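Local coordinates for protein galactose-1-phosphate uridylyltransferase (Pyrobaculum aerophilum str. IM2, PDB 6K9Z) that probably transfers uridylyl groups between UDP-glucose and hexose 1-phosphates such as galactose 1-phosphate, and binds UDP, zinc and iron, at residues 32-37 / 41-46; 80-85 / 124-129; 97-102 / 225-230. The protein carries 1 engineered substitution. All blocks are in the same frame, centred on the assembly; numbering follows the deposited sequence.

In the fold
From the N terminus, interaction 1 comes first and closes a short loop: only three residues separate 32-37 from 41-46, whose last residue, L46, opens strand 46-49. It is complete before interaction 2 opens. Interaction 2 joins the end of strand 76-81 to strand 121-128, and the chain between them includes helix 96-114. Interaction 3 starts on that helix and reaches helix 220-240, so interactions 2 and 3 cross along the chain. The three contacts also touch directly. L46 O of interaction 1 meets V81 N of interaction 2, and Q98 NE2 of interaction 3 binds both D44 O and E82 O. Zinc-site loop, sheet and helices from both family regions are thereby tied together.

Interaction 1 (32-37 / 41-46); sequences FCPGAP and RGWDVL. With ZN (zinc ion), chain C.
With chi1 at 50°, W43 CG stands between its backbone N and carbonyl carbon, which turns the benzo edge of the indole toward F32 and P34. CZ2 and CH2 of W43 each lie 3.6 Å from F32 O, which approaches near the ring plane; this buried carbonyl oxygen has no polar partner in the model. P34 crosses the indole at about a right angle, its CG 3.8 Å from W43 CZ2. R41 is extended from CG to NE, and chi4 of -83° lays one guanidinium face over the P34-G35 peptide. R41 NH1 comes 3.6 Å from G35 CA and R41 NH2 3.7 Å from P34 CB.

C33 to A36 form a type II turn, closed by A36 N to C33 O at 3.2 Å. C33, the first residue of the turn, binds zinc through SG at 2.3 Å, and C30, H86 and H138 complete the site. F32, at the UDP pocket, touches V79 and V81. W43 and L46 likewise rest on V81 of strand 76-81, while V45 packs against helix 96-114 and D44 forms a salt bridge to K101 of that helix.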
loop_
_atom_site.group_PDB
_atom_site.type_symbol
_atom_site.label_atom_id
_atom_site.label_comp_id
_atom_site.label_asym_id
_atom_site.label_seq_id
_atom_site.Cartn_x
_atom_site.Cartn_y
_atom_site.Cartn_z
ATOM N N PHE A 32 -1.733 -25.914 11.293
ATOM C CA PHE A 32 -0.319 -26.026 10.823
ATOM C C PHE A 32 0.521 -26.877 11.775
ATOM O O PHE A 32 1.573 -27.302 11.352
ATOM C CB PHE A 32 0.317 -24.645 10.653
ATOM C CG PHE A 32 -0.398 -23.752 9.677
ATOM C CD1 PHE A 32 -1.084 -24.292 8.592
ATOM C CD2 PHE A 32 -0.366 -22.374 9.837
ATOM C CE1 PHE A 32 -1.732 -23.452 7.696
ATOM C CE2 PHE A 32 -1.022 -21.535 8.940
ATOM C CZ PHE A 32 -1.694 -22.085 7.867
ATOM N N CYS A 33 0.047 -27.179 12.979
ATOM C CA CYS A 33 0.717 -28.125 13.890
ATOM C C CYS A 33 0.736 -29.551 13.287
ATOM O O CYS A 33 -0.097 -29.936 12.418
ATOM C CB CYS A 33 0.065 -28.174 15.250
ATOM S SG CYS A 33 0.668 -26.874 16.366
ATOM N N PRO A 34 1.782 -30.325 13.667
ATOM C CA PRO A 34 1.852 -31.738 13.301
ATOM C C PRO A 34 0.602 -32.427 13.870
ATOM O O PRO A 34 0.227 -32.082 14.942
ATOM C CB PRO A 34 3.115 -32.223 14.019
ATOM C CG PRO A 34 3.967 -30.997 14.131
ATOM C CD PRO A 34 2.974 -29.887 14.418
ATOM N N GLY A 35 -0.033 -33.314 13.095
ATOM C CA GLY A 35 -1.265 -34.001 13.544
ATOM C C GLY A 35 -2.547 -33.305 13.072
ATOM O O GLY A 35 -3.633 -33.933 13.127
ATOM N N ALA A 36 -2.464 -32.062 12.600
ATOM C CA ALA A 36 -3.602 -31.399 11.925
ATOM C C ALA A 36 -3.917 -32.199 10.647
ATOM O O ALA A 36 -3.089 -33.052 10.220
ATOM C CB ALA A 36 -3.314 -29.933 11.679
ATOM N N PRO A 37 -5.159 -32.057 10.085
ATOM C CA PRO A 37 -5.632 -32.936 9.000
ATOM C C PRO A 37 -4.739 -32.917 7.749
ATOM O O PRO A 37 -4.617 -33.903 7.079
ATOM C CB PRO A 37 -7.036 -32.384 8.687
ATOM C CG PRO A 37 -7.493 -31.807 10.033
ATOM C CD PRO A 37 -6.228 -31.146 10.556
ATOM N N ARG A 41 2.985 -35.916 10.097
ATOM C CA ARG A 41 4.039 -35.844 11.149
ATOM C C ARG A 41 5.413 -36.235 10.588
ATOM O O ARG A 41 5.471 -36.742 9.459
ATOM C CB ARG A 41 3.671 -36.716 12.352
ATOM C CG ARG A 41 2.446 -36.238 13.115
ATOM C CD ARG A 41 2.204 -37.117 14.327
ATOM N NE ARG A 41 1.025 -36.709 15.075
ATOM C CZ ARG A 41 1.009 -35.737 15.977
ATOM N NH1 ARG A 41 -0.111 -35.444 16.612
ATOM N NH2 ARG A 41 2.116 -35.067 16.245
ATOM N N GLY A 42 6.470 -35.970 11.364
ATOM C CA GLY A 42 7.866 -36.274 10.982
ATOM C C GLY A 42 8.468 -35.336 9.948
ATOM O O GLY A 42 9.382 -35.772 9.227
ATOM N N TRP A 43 7.984 -34.095 9.874
ATOM C CA TRP A 43 8.501 -33.110 8.885
ATOM C C TRP A 43 9.183 -31.931 9.591
ATOM O O TRP A 43 8.775 -31.595 10.715
ATOM C CB TRP A 43 7.364 -32.616 7.985
ATOM C CG TRP A 43 6.147 -32.168 8.736
ATOM C CD1 TRP A 43 5.060 -32.924 9.057
ATOM C CD2 TRP A 43 5.889 -30.855 9.265
ATOM N NE1 TRP A 43 4.142 -32.177 9.744
ATOM C CE2 TRP A 43 4.623 -30.902 9.887
ATOM C CE3 TRP A 43 6.595 -29.647 9.273
ATOM C CZ2 TRP A 43 4.054 -29.790 10.505
ATOM C CZ3 TRP A 43 6.033 -28.551 9.887
ATOM C CH2 TRP A 43 4.780 -28.623 10.494
ATOM N N ASP A 44 10.206 -31.361 8.948
ATOM C CA ASP A 44 10.916 -30.168 9.464
ATOM C C ASP A 44 10.228 -28.944 8.869
ATOM O O ASP A 44 10.142 -27.909 9.592
ATOM C CB ASP A 44 12.411 -30.194 9.107
ATOM C CG ASP A 44 13.232 -31.177 9.930
ATOM O OD1 ASP A 44 12.931 -31.336 11.134
ATOM O OD2 ASP A 44 14.176 -31.754 9.362
ATOM N N VAL A 45 9.858 -29.031 7.577
ATOM C CA VAL A 45 9.200 -27.936 6.818
ATOM C C VAL A 45 8.127 -28.551 5.934
ATOM O O VAL A 45 8.338 -29.625 5.394
ATOM C CB VAL A 45 10.201 -27.123 5.978
ATOM C CG1 VAL A 45 9.498 -26.100 5.113
ATOM C CG2 VAL A 45 11.267 -26.465 6.849
ATOM N N LEU A 46 6.990 -27.882 5.834
ATOM C CA LEU A 46 5.858 -28.372 5.039
ATOM C C LEU A 46 5.380 -27.261 4.130
ATOM O O LEU A 46 5.170 -26.177 4.647
ATOM C CB LEU A 46 4.772 -28.768 6.031
ATOM C CG LEU A 46 3.923 -29.931 5.587
ATOM C CD1 LEU A 46 4.815 -31.121 5.293
ATOM C CD2 LEU A 46 2.887 -30.260 6.651
HETATM ZN ZN ZN C . 0.516 -24.802 15.383
#

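Interaction 2 (80-85 / 124-129); sequences VVETPQ and FFRNKG
R126 grips the carboxylate of E82 side-on through two nitrogens, one to each oxygen. R126 NH2 donates to E82 OE1 at 2.6 Å with an N-H...O angle of 155°, and R126 NE donates to E82 OE2 at 2.7 Å, straighter at 164°. The NE bond uses the syn lone pair of OE2; OE1 is also met on its syn side, but from somewhat outside the carboxylate plane. Both oxygens lie close to the guanidinium plane, and the two flat groups are only 16° apart, so the paired bonds fix the rotation of each. The extended chains of E82 and R126 span the distance between the backbones. E82 OE2 has a second partner in S141 OG. A leucine in place of R126 would probably leave the buried E82 carboxylate without its counter-charge and without the paired bonds that hold its plane, with S141 still bonded to OE2.

Beyond the salt bridge the packing is light: V80 CG2 reaches F124 CE1 at 4.3 Å, obliquely to the ring. V80, E82 and F124 also touch helix 96-114. Strands 76-81 and 121-128 are not neighbours, since strand 140-146 runs between them, so this is a side-chain bridge across one strand of the antiparallel sheet. E82 lies about 5 Å, side chain to side chain, from F140, the engineered residue at the predicted UMP-histidine position of this HIT-clan active site.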
loop_
_atom_site.group_PDB
_atom_site.type_symbol
_atom_site.label_atom_id
_atom_site.label_comp_id
_atom_site.label_asym_id
_atom_site.label_seq_id
_atom_site.Cartn_x
_atom_site.Cartn_y
_atom_site.Cartn_z
ATOM N N VAL A 80 3.815 -22.083 3.666
ATOM C CA VAL A 80 5.115 -22.661 4.094
ATOM C C VAL A 80 5.039 -22.734 5.628
ATOM O O VAL A 80 5.172 -21.656 6.270
ATOM C CB VAL A 80 6.279 -21.779 3.639
ATOM C CG1 VAL A 80 7.633 -22.320 4.123
ATOM C CG2 VAL A 80 6.259 -21.556 2.116
ATOM N N VAL A 81 4.868 -23.931 6.166
ATOM C CA VAL A 81 4.911 -24.163 7.629
ATOM C C VAL A 81 6.385 -24.305 7.959
ATOM O O VAL A 81 7.003 -25.319 7.568
ATOM C CB VAL A 81 4.055 -25.344 8.083
ATOM C CG1 VAL A 81 3.921 -25.377 9.595
ATOM C CG2 VAL A 81 2.702 -25.373 7.417
ATOM N N GLU A 82 6.901 -23.336 8.696
ATOM C CA GLU A 82 8.343 -23.071 8.854
ATOM C C GLU A 82 9.020 -23.982 9.884
ATOM O O GLU A 82 10.239 -24.021 9.865
ATOM C CB GLU A 82 8.523 -21.612 9.211
ATOM C CG GLU A 82 8.209 -20.705 8.039
ATOM C CD GLU A 82 8.166 -19.233 8.450
ATOM O OE1 GLU A 82 8.220 -18.984 9.679
ATOM O OE2 GLU A 82 8.256 -18.369 7.551
ATOM N N THR A 83 8.246 -24.617 10.759
ATOM C CA THR A 83 8.735 -25.464 11.883
ATOM C C THR A 83 7.539 -26.242 12.386
ATOM O O THR A 83 6.425 -25.725 12.322
ATOM C CB THR A 83 9.312 -24.608 13.026
ATOM O OG1 THR A 83 9.572 -25.434 14.150
ATOM C CG2 THR A 83 8.346 -23.515 13.469
ATOM N N PRO A 84 7.720 -27.473 12.902
ATOM C CA PRO A 84 6.652 -28.195 13.582
ATOM C C PRO A 84 6.293 -27.572 14.952
ATOM O O PRO A 84 5.234 -27.818 15.439
ATOM C CB PRO A 84 7.246 -29.630 13.686
ATOM C CG PRO A 84 8.745 -29.465 13.652
ATOM C CD PRO A 84 8.980 -28.242 12.813
ATOM N N GLN A 85 7.190 -26.738 15.493
ATOM C CA GLN A 85 6.991 -26.121 16.834
ATOM C C GLN A 85 6.090 -24.885 16.733
ATOM O O GLN A 85 6.456 -23.935 16.023
ATOM C CB GLN A 85 8.341 -25.726 17.436
ATOM C CG GLN A 85 9.199 -26.911 17.850
ATOM C CD GLN A 85 10.504 -26.479 18.474
ATOM O OE1 GLN A 85 11.199 -27.264 19.113
ATOM N NE2 GLN A 85 10.849 -25.215 18.294
ATOM N N PHE A 124 7.101 -15.100 -2.916
ATOM C CA PHE A 124 7.285 -15.552 -1.512
ATOM C C PHE A 124 7.159 -14.336 -0.589
ATOM O O PHE A 124 7.861 -13.330 -0.840
ATOM C CB PHE A 124 8.664 -16.204 -1.402
ATOM C CG PHE A 124 9.053 -16.631 -0.024
ATOM C CD1 PHE A 124 8.302 -17.536 0.662
ATOM C CD2 PHE A 124 10.251 -16.228 0.541
ATOM C CE1 PHE A 124 8.626 -17.919 1.939
ATOM C CE2 PHE A 124 10.615 -16.653 1.818
ATOM C CZ PHE A 124 9.787 -17.494 2.524
ATOM N N PHE A 125 6.322 -14.409 0.440
ATOM C CA PHE A 125 6.154 -13.283 1.379
ATOM C C PHE A 125 5.831 -13.816 2.761
ATOM O O PHE A 125 5.470 -14.978 2.900
ATOM C CB PHE A 125 5.130 -12.254 0.899
ATOM C CG PHE A 125 3.723 -12.742 0.801
ATOM C CD1 PHE A 125 3.307 -13.449 -0.315
ATOM C CD2 PHE A 125 2.827 -12.523 1.838
ATOM C CE1 PHE A 125 1.990 -13.865 -0.426
ATOM C CE2 PHE A 125 1.526 -12.973 1.750
ATOM C CZ PHE A 125 1.098 -13.654 0.625
ATOM N N ARG A 126 6.019 -12.942 3.759
ATOM C CA ARG A 126 5.768 -13.329 5.140
ATOM C C ARG A 126 5.148 -12.124 5.819
ATOM O O ARG A 126 5.732 -11.057 5.758
ATOM C CB ARG A 126 7.054 -13.801 5.805
ATOM C CG ARG A 126 6.852 -14.451 7.179
ATOM C CD ARG A 126 8.206 -14.895 7.795
ATOM N NE ARG A 126 8.018 -15.939 8.779
ATOM C CZ ARG A 126 7.657 -15.744 10.061
ATOM N NH1 ARG A 126 7.475 -14.513 10.539
ATOM N NH2 ARG A 126 7.390 -16.783 10.846
ATOM N N ASN A 127 4.025 -12.342 6.498
ATOM C CA ASN A 127 3.425 -11.309 7.375
ATOM C C ASN A 127 3.628 -11.758 8.819
ATOM O O ASN A 127 3.364 -12.926 9.109
ATOM C CB ASN A 127 1.936 -11.118 7.096
ATOM C CG ASN A 127 1.705 -10.649 5.680
ATOM O OD1 ASN A 127 2.368 -9.702 5.248
ATOM N ND2 ASN A 127 0.749 -11.275 4.989
ATOM N N LYS A 128 4.031 -10.830 9.715
ATOM C CA LYS A 128 4.311 -11.234 11.110
ATOM C C LYS A 128 3.701 -10.197 12.039
ATOM O O LYS A 128 3.995 -9.010 11.878
ATOM C CB LYS A 128 5.829 -11.345 11.319
ATOM C CG LYS A 128 6.220 -11.936 12.658
ATOM C CD LYS A 128 6.301 -10.950 13.815
ATOM C CE LYS A 128 6.857 -11.600 15.068
ATOM N NZ LYS A 128 7.287 -10.579 16.056
ATOM N N GLY A 129 2.836 -10.637 12.937
ATOM C CA GLY A 129 2.308 -9.766 13.988
ATOM C C GLY A 129 0.790 -9.685 13.963
ATOM O O GLY A 129 0.185 -9.409 12.916
#

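Interaction 3 (97-102 / 225-230); sequences GQIKKI and DLAEAL
I99 begins its contact at the branch point, where CB lies 3.9 Å from A227 CB on the facing helix. The branch that does most of the touching is CG2, anti to the backbone N, which comes to 3.6 Å from A227 CB and 3.7 Å from A227 CA. I99 CG2 also lies 4.7 Å from L230 CD1, a looser approach one turn further along helix 220-240. CG1 takes the position beside the backbone N, and with chi2 at 171° I99 CD1 extends the chain past A227 without approaching it, 5.2 Å from A227 CB. The I99 side chain also touches K231, so it spans more of the facing helix than A227 alone.

A227 answers with a single methyl, which meets backbone as well as side chain: its CB is 3.7 Å from K100 N and 4.3 Å from K100 CB. The CA atoms of K100 and A227 are 5.3 Å apart, a very close approach for two helices, made possible by the small residue at the crossing point. L103, one turn on from I99, also touches A227 and adds to the apolar surround of its methyl. K100 is extended as far as CE and then bends at its end (chi4 23°), where NZ forms a salt bridge with D220 near the start of helix 220-240.

This is close helix-helix packing through an alanine, away from the annotated sites. Helix 96-114 leads into strand 121-128 and helix 220-240 into strand 247-252, two neighbouring antiparallel strands, so the contact joins the N- and C-terminal HIT-clan regions beside the middle of the nine-stranded half-barrel sheet.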
loop_
_atom_site.group_PDB
_atom_site.type_symbol
_atom_site.label_atom_id
_atom_site.label_comp_id
_atom_site.label_asym_id
_atom_site.label_seq_id
_atom_site.Cartn_x
_atom_site.Cartn_y
_atom_site.Cartn_z
ATOM N N GLY A 97 20.155 -23.669 10.896
ATOM C CA GLY A 97 19.913 -24.885 10.101
ATOM C C GLY A 97 18.457 -25.062 9.703
ATOM O O GLY A 97 18.181 -25.510 8.560
ATOM N N GLN A 98 17.531 -24.645 10.565
ATOM C CA GLN A 98 16.084 -24.759 10.275
ATOM C C GLN A 98 15.729 -23.696 9.208
ATOM O O GLN A 98 14.957 -24.027 8.312
ATOM C CB GLN A 98 15.270 -24.605 11.556
ATOM C CG GLN A 98 13.765 -24.711 11.325
ATOM C CD GLN A 98 13.299 -26.086 10.906
ATOM O OE1 GLN A 98 14.012 -27.104 11.026
ATOM N NE2 GLN A 98 12.080 -26.130 10.396
ATOM N N ILE A 99 16.230 -22.454 9.340
ATOM C CA ILE A 99 15.956 -21.375 8.347
ATOM C C ILE A 99 16.526 -21.856 6.999
ATOM O O ILE A 99 15.845 -21.682 5.992
ATOM C CB ILE A 99 16.498 -20.014 8.794
ATOM C CG1 ILE A 99 15.912 -19.656 10.160
ATOM C CG2 ILE A 99 16.230 -18.971 7.713
ATOM C CD1 ILE A 99 16.519 -18.424 10.824
ATOM N N LYS A 100 17.726 -22.456 6.984
ATOM C CA LYS A 100 18.305 -22.995 5.728
ATOM C C LYS A 100 17.339 -24.039 5.103
ATOM O O LYS A 100 17.090 -23.981 3.874
ATOM C CB LYS A 100 19.728 -23.495 5.987
ATOM C CG LYS A 100 20.429 -24.005 4.751
ATOM C CD LYS A 100 21.853 -24.532 5.054
ATOM C CE LYS A 100 22.615 -25.078 3.852
ATOM N NZ LYS A 100 22.109 -24.514 2.562
ATOM N N LYS A 101 16.751 -24.923 5.903
ATOM C CA LYS A 101 15.816 -25.957 5.379
ATOM C C LYS A 101 14.585 -25.240 4.808
ATOM O O LYS A 101 14.058 -25.708 3.788
ATOM C CB LYS A 101 15.395 -26.946 6.467
ATOM C CG LYS A 101 16.478 -27.899 6.931
ATOM C CD LYS A 101 16.013 -28.744 8.105
ATOM C CE LYS A 101 17.167 -29.462 8.754
ATOM N NZ LYS A 101 16.684 -30.456 9.743
ATOM N N ILE A 102 14.115 -24.161 5.434
ATOM C CA ILE A 102 12.923 -23.423 4.907
ATOM C C ILE A 102 13.254 -22.862 3.511
ATOM O O ILE A 102 12.474 -23.092 2.557
ATOM C CB ILE A 102 12.467 -22.278 5.829
ATOM C CG1 ILE A 102 12.026 -22.795 7.199
ATOM C CG2 ILE A 102 11.416 -21.453 5.157
ATOM C CD1 ILE A 102 12.017 -21.705 8.253
ATOM N N ASP A 225 24.233 -18.505 3.955
ATOM C CA ASP A 225 24.560 -17.105 4.335
ATOM C C ASP A 225 23.259 -16.278 4.344
ATOM O O ASP A 225 23.168 -15.320 5.132
ATOM C CB ASP A 225 25.664 -16.570 3.428
ATOM C CG ASP A 225 27.075 -16.990 3.815
ATOM O OD1 ASP A 225 27.237 -17.543 4.943
ATOM O OD2 ASP A 225 27.949 -16.874 2.954
ATOM N N LEU A 226 22.319 -16.584 3.452
ATOM C CA LEU A 226 20.963 -15.965 3.449
ATOM C C LEU A 226 20.260 -16.252 4.775
ATOM O O LEU A 226 19.702 -15.284 5.375
ATOM C CB LEU A 226 20.120 -16.465 2.271
ATOM C CG LEU A 226 18.701 -15.905 2.226
ATOM C CD1 LEU A 226 18.744 -14.356 2.311
ATOM C CD2 LEU A 226 17.981 -16.392 0.982
ATOM N N ALA A 227 20.218 -17.516 5.203
ATOM C CA ALA A 227 19.585 -17.863 6.484
ATOM C C ALA A 227 20.178 -16.975 7.589
ATOM O O ALA A 227 19.429 -16.440 8.423
ATOM C CB ALA A 227 19.742 -19.306 6.786
ATOM N N GLU A 228 21.494 -16.761 7.588
ATOM C CA GLU A 228 22.160 -15.946 8.637
ATOM C C GLU A 228 21.696 -14.483 8.522
ATOM O O GLU A 228 21.319 -13.849 9.566
ATOM C CB GLU A 228 23.665 -16.093 8.550
ATOM C CG GLU A 228 24.392 -15.211 9.552
ATOM C CD GLU A 228 25.877 -15.462 9.553
ATOM O OE1 GLU A 228 26.566 -14.968 8.654
ATOM O OE2 GLU A 228 26.332 -16.254 10.390
ATOM N N ALA A 229 21.690 -13.939 7.306
ATOM C CA ALA A 229 21.332 -12.529 7.116
ATOM C C ALA A 229 19.879 -12.314 7.561
ATOM O O ALA A 229 19.588 -11.291 8.206
ATOM C CB ALA A 229 21.554 -12.090 5.691
ATOM N N LEU A 230 18.982 -13.226 7.219
ATOM C CA LEU A 230 17.569 -13.139 7.645
ATOM C C LEU A 230 17.484 -13.255 9.170
ATOM O O LEU A 230 16.831 -12.413 9.803
ATOM C CB LEU A 230 16.761 -14.247 6.973
ATOM C CG LEU A 230 16.478 -14.014 5.489
ATOM C CD1 LEU A 230 15.834 -15.242 4.842
ATOM C CD2 LEU A 230 15.591 -12.795 5.343
#